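Local coordinates for protein putative glutaryl-CoA dehydrogenase (Thermus thermophilus, PDB 2EBA) that is a flavoprotein of the acyl-CoA dehydrogenase family that binds flavin-adenine dinucleotide and assembles from four chains, at residues 108-111 / 112-116; 1-4 / 5-8. All coordinates share one frame; numbering follows the deposited sequence.

Contact 1. Residues 108-111 / 112-116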
loop_
_atom_site.group_PDB
_atom_site.type_symbol
_atom_site.label_atom_id
_atom_site.label_comp_id
_atom_site.label_asym_id
_atom_site.label_seq_id
_atom_site.Cartn_x
_atom_site.Cartn_y
_atom_site.Cartn_z
ATOM N N GLY A 108 -36.967 -23.759 7.236
ATOM C CA GLY A 108 -37.549 -24.775 8.087
ATOM C C GLY A 108 -39.025 -25.007 7.865
ATOM O O GLY A 108 -39.702 -24.229 7.172
ATOM N N SER A 109 -39.514 -26.101 8.441
ATOM C CA SER A 109 -40.921 -26.461 8.367
ATOM C C SER A 109 -41.598 -25.610 9.439
ATOM O O SER A 109 -40.923 -25.030 10.297
ATOM C CB SER A 109 -41.111 -27.952 8.681
ATOM O OG SER A 109 -40.714 -28.270 10.003
ATOM N N GLU A 110 -42.920 -25.520 9.396
ATOM C CA GLU A 110 -43.625 -24.729 10.391
ATOM C C GLU A 110 -43.388 -25.328 11.776
ATOM O O GLU A 110 -43.395 -24.624 12.788
ATOM C CB GLU A 110 -45.121 -24.703 10.078
ATOM C CG GLU A 110 -45.874 -23.641 10.847
ATOM C CD GLU A 110 -45.211 -22.286 10.726
ATOM O OE1 GLU A 110 -44.985 -21.827 9.583
ATOM O OE2 GLU A 110 -44.911 -21.685 11.774
ATOM N N GLU A 111 -43.169 -26.640 11.795
ATOM C CA GLU A 111 -42.927 -27.384 13.024
ATOM C C GLU A 111 -41.560 -27.019 13.595
ATOM O O GLU A 111 -41.418 -26.788 14.793
ATOM C CB GLU A 111 -42.997 -28.888 12.730
ATOM C CG GLU A 111 -42.848 -29.794 13.949
ATOM C CD GLU A 111 -42.724 -31.263 13.568
ATOM O OE1 GLU A 111 -42.642 -31.551 12.354
ATOM O OE2 GLU A 111 -42.698 -32.127 14.474
ATOM N N GLN A 112 -40.556 -26.962 12.727
ATOM C CA GLN A 112 -39.204 -26.622 13.155
ATOM C C GLN A 112 -39.153 -25.173 13.618
ATOM O O GLN A 112 -38.434 -24.838 14.557
ATOM C CB GLN A 112 -38.203 -26.844 12.012
ATOM C CG GLN A 112 -38.221 -28.263 11.465
ATOM C CD GLN A 112 -37.399 -28.437 10.201
ATOM O OE1 GLN A 112 -37.398 -27.585 9.317
ATOM N NE2 GLN A 112 -36.709 -29.561 10.103
ATOM N N LYS A 113 -39.935 -24.318 12.967
ATOM C CA LYS A 113 -39.958 -22.910 13.329
ATOM C C LYS A 113 -40.581 -22.667 14.694
ATOM O O LYS A 113 -40.008 -21.958 15.521
ATOM C CB LYS A 113 -40.691 -22.097 12.261
ATOM C CG LYS A 113 -39.898 -21.959 10.973
ATOM C CD LYS A 113 -40.559 -21.010 9.982
ATOM C CE LYS A 113 -41.874 -21.550 9.432
ATOM N NZ LYS A 113 -42.488 -20.614 8.440
ATOM N N ARG A 114 -41.749 -23.259 14.935
ATOM C CA ARG A 114 -42.433 -23.099 16.217
ATOM C C ARG A 114 -41.664 -23.782 17.344
ATOM O O ARG A 114 -41.674 -23.340 18.489
ATOM C CB ARG A 114 -43.827 -23.713 16.172
ATOM C CG ARG A 114 -44.784 -23.151 15.143
ATOM C CD ARG A 114 -46.211 -23.423 15.624
ATOM N NE ARG A 114 -47.192 -23.584 14.548
ATOM C CZ ARG A 114 -47.398 -22.707 13.570
ATOM N NH1 ARG A 114 -48.322 -22.958 12.650
ATOM N NH2 ARG A 114 -46.682 -21.586 13.505
ATOM N N GLU A 115 -41.001 -24.871 17.000
ATOM C CA GLU A 115 -40.248 -25.661 17.955
ATOM C C GLU A 115 -38.915 -25.051 18.416
ATOM O O GLU A 115 -38.600 -25.046 19.606
ATOM C CB GLU A 115 -40.007 -27.040 17.333
ATOM C CG GLU A 115 -39.355 -28.074 18.224
ATOM C CD GLU A 115 -39.038 -29.348 17.455
ATOM O OE1 GLU A 115 -38.541 -30.307 18.091
ATOM O OE2 GLU A 115 -39.282 -29.389 16.220
ATOM N N PHE A 116 -38.144 -24.518 17.480
ATOM C CA PHE A 116 -36.843 -23.974 17.836
ATOM C C PHE A 116 -36.685 -22.473 18.003
ATOM O O PHE A 116 -36.115 -22.015 19.001
ATOM C CB PHE A 116 -35.810 -24.471 16.832
ATOM C CG PHE A 116 -35.724 -25.966 16.758
ATOM C CD1 PHE A 116 -35.430 -26.709 17.891
ATOM C CD2 PHE A 116 -35.955 -26.632 15.563
ATOM C CE1 PHE A 116 -35.366 -28.088 17.840
ATOM C CE2 PHE A 116 -35.890 -28.016 15.508
ATOM C CZ PHE A 116 -35.594 -28.742 16.649
#
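The Glu110 side chain folds back over the Arg114 guanidinium, its CG lying 3.0 Å above the guanidinium plane and offset toward the rim. With CG anti to the backbone N (chi1 -166°) and a bend at chi2, the carboxylate returns along the first turn of helix 110-121 and divides its oxygens between two cations. OE2 of Glu110 forms a salt bridge of 2.5 Å with NH2 of Arg114; the planes are 35° apart and only OE2 reaches the guanidinium, OE1 being turned to Lys113, so this is a single-point bridge and not a bidentate pair. OE1 of Glu110 takes the NZ of Lys113 at 3.0 Å, a salt bridge whose hydrogen bond is weak. Tyr65 OH adds a further hydrogen bond to OE2.

Nearer the start of the helix, Ser109 occupies the N-cap and builds a capping box with Gln112. The Gln112 amide oxygen OE1 accepts from Ser109 N at 2.7 Å, the donor tilted 30° from the carbonyl plane; in return Gln112 N donates to Ser109 OG, though the modelled place of that hydroxyl is less certain. Regular i to i+4 bonding begins at once, Lys113 N reaching Ser109 O at 2.9 Å and Arg114 N Glu110 O at 3.0 Å. Gln112 NE2 makes weak hydrogen bonds to the carbonyls of Ser225 and Arg227, tying the cap to a neighbouring loop. Two kinds of chemistry thus meet in one turn: neutral side chains take up the N-H of the N-cap residue and, less surely, that of Gln112, while a carboxylate near the N-terminus probably gains from the helix dipole as well as from its two cations.

Contact 2. Residues 1-4 / 5-8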
loop_
_atom_site.group_PDB
_atom_site.type_symbol
_atom_site.label_atom_id
_atom_site.label_comp_id
_atom_site.label_asym_id
_atom_site.label_seq_id
_atom_site.Cartn_x
_atom_site.Cartn_y
_atom_site.Cartn_z
ATOM N N MET A 1 -21.966 7.106 19.597
ATOM C CA MET A 1 -20.989 6.362 18.746
ATOM C C MET A 1 -20.197 7.329 17.859
ATOM O O MET A 1 -20.614 8.466 17.641
ATOM C CB MET A 1 -21.720 5.356 17.853
ATOM C CG MET A 1 -22.699 5.993 16.894
ATOM S SD MET A 1 -23.578 4.812 15.948
ATOM C CE MET A 1 -22.465 4.337 14.740
ATOM N N LEU A 2 -19.051 6.875 17.363
ATOM C CA LEU A 2 -18.225 7.679 16.480
ATOM C C LEU A 2 -19.050 7.904 15.202
ATOM O O LEU A 2 -19.517 6.954 14.575
ATOM C CB LEU A 2 -16.920 6.936 16.167
ATOM C CG LEU A 2 -15.977 7.507 15.105
ATOM C CD1 LEU A 2 -15.471 8.872 15.527
ATOM C CD2 LEU A 2 -14.817 6.549 14.904
ATOM N N ASP A 3 -19.230 9.158 14.814
ATOM C CA ASP A 3 -20.034 9.450 13.641
ATOM C C ASP A 3 -19.614 10.772 13.016
ATOM O O ASP A 3 -20.233 11.803 13.258
ATOM C CB ASP A 3 -21.497 9.502 14.071
ATOM C CG ASP A 3 -22.450 9.484 12.914
ATOM O OD1 ASP A 3 -22.036 9.138 11.798
ATOM O OD2 ASP A 3 -23.632 9.803 13.131
ATOM N N PHE A 4 -18.572 10.729 12.193
ATOM C CA PHE A 4 -18.050 11.926 11.555
ATOM C C PHE A 4 -18.995 12.547 10.525
ATOM O O PHE A 4 -18.990 13.761 10.345
ATOM C CB PHE A 4 -16.694 11.617 10.907
ATOM C CG PHE A 4 -15.973 12.831 10.380
ATOM C CD1 PHE A 4 -15.741 13.937 11.195
ATOM C CD2 PHE A 4 -15.507 12.863 9.073
ATOM C CE1 PHE A 4 -15.059 15.050 10.714
ATOM C CE2 PHE A 4 -14.823 13.977 8.588
ATOM C CZ PHE A 4 -14.602 15.066 9.412
ATOM N N TYR A 5 -19.797 11.729 9.852
ATOM C CA TYR A 5 -20.721 12.229 8.835
ATOM C C TYR A 5 -22.167 12.284 9.304
ATOM O O TYR A 5 -23.094 12.332 8.489
ATOM C CB TYR A 5 -20.608 11.381 7.558
ATOM C CG TYR A 5 -19.611 11.891 6.531
ATOM C CD1 TYR A 5 -18.499 12.649 6.910
ATOM C CD2 TYR A 5 -19.765 11.594 5.177
ATOM C CE1 TYR A 5 -17.564 13.103 5.961
ATOM C CE2 TYR A 5 -18.832 12.041 4.219
ATOM C CZ TYR A 5 -17.737 12.791 4.621
ATOM O OH TYR A 5 -16.814 13.222 3.694
ATOM N N ALA A 6 -22.345 12.284 10.624
ATOM C CA ALA A 6 -23.653 12.348 11.272
ATOM C C ALA A 6 -24.711 11.442 10.654
ATOM O O ALA A 6 -25.830 11.891 10.375
ATOM C CB ALA A 6 -24.170 13.793 11.291
ATOM N N LEU A 7 -24.364 10.169 10.478
ATOM C CA LEU A 7 -25.288 9.206 9.923
ATOM C C LEU A 7 -26.385 8.900 10.937
ATOM O O LEU A 7 -27.401 8.306 10.576
ATOM C CB LEU A 7 -24.576 7.894 9.582
ATOM C CG LEU A 7 -23.956 7.627 8.201
ATOM C CD1 LEU A 7 -24.269 8.733 7.190
ATOM C CD2 LEU A 7 -22.464 7.488 8.369
ATOM N N GLU A 8 -26.205 9.289 12.200
ATOM C CA GLU A 8 -27.257 9.000 13.152
ATOM C C GLU A 8 -28.496 9.775 12.779
ATOM O O GLU A 8 -29.608 9.410 13.172
ATOM C CB GLU A 8 -26.806 9.326 14.542
ATOM C CG GLU A 8 -25.866 8.267 14.991
ATOM C CD GLU A 8 -25.281 8.555 16.340
ATOM O OE1 GLU A 8 -24.399 9.437 16.438
ATOM O OE2 GLU A 8 -25.719 7.910 17.313
HETATM O O HOH W 1 -19.872 8.722 10.055
#
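The type I beta turn from Asp3 to Ala6, in the segment ahead of helix 13-29, is held by the Asp3 carboxylate, which reaches past it to the backbone N-H groups of Leu7 and Glu8. OD1 of Asp3 accepts from Leu7 N at 2.9 Å and OD2 of Asp3 from Glu8 N at 2.8 Å. Both oxygens are met on the syn side, less than 20° out of the carboxylate plane, so two successive amides fix the rotation of the group. CG stands anti to the backbone N (chi1 -167°), which sets the carboxylate against the N-H groups at the start of the 3-10 segment.

The turn itself is closed by a weak hydrogen bond from Ala6 N to Asp3 O at 3.4 Å. A water bridges it, donating to OD1 of Asp3 and accepting from Tyr5 N, giving that oxygen a second partner.

The glutamate at the far end is less favourably placed: OE1 of Glu8 lies 3.4 Å from OD2 of Asp3, two like-charged groups, which may raise the proton affinity of either; the Met1 amino group, its N 4.5 Å from OE2 of Glu8 and beyond salt-bridge range, may partly offset this. Met1 CG packs beside Glu8 OE2 at 3.6 Å, the two side chains running antiparallel past one another. On the other flank the Phe4 and Tyr5 rings cross at an oblique 34°, with Phe4 CD2 touching Tyr5 CD1. Tyr5 OH bonds to the Gln317 carbonyl of the second subunit, whose Arg303 also donates to the Tyr5 carbonyl.

How the contacts relate
Contacts 1 and 2 lie at separate places on the chain, about 40 Å between centres and about 30 Å between nearest atoms, and share no secondary-structure element. Both are partly buried and lie far from the centre of the chain, at 24 and 22 Å. Contact 1 starts helix 110-121 beside strand 184-190 and the loop holding Ser225 and Arg227, and no other chain touches it; contact 2 is a type I beta turn leading into a 3-10 segment, placed against helices 235-269 and 281-309 and against the second subunit. The carboxylates also serve differently: residues 108-116 pair one with side-chain cations, whereas residues 1-8 spend one on backbone amides and a water.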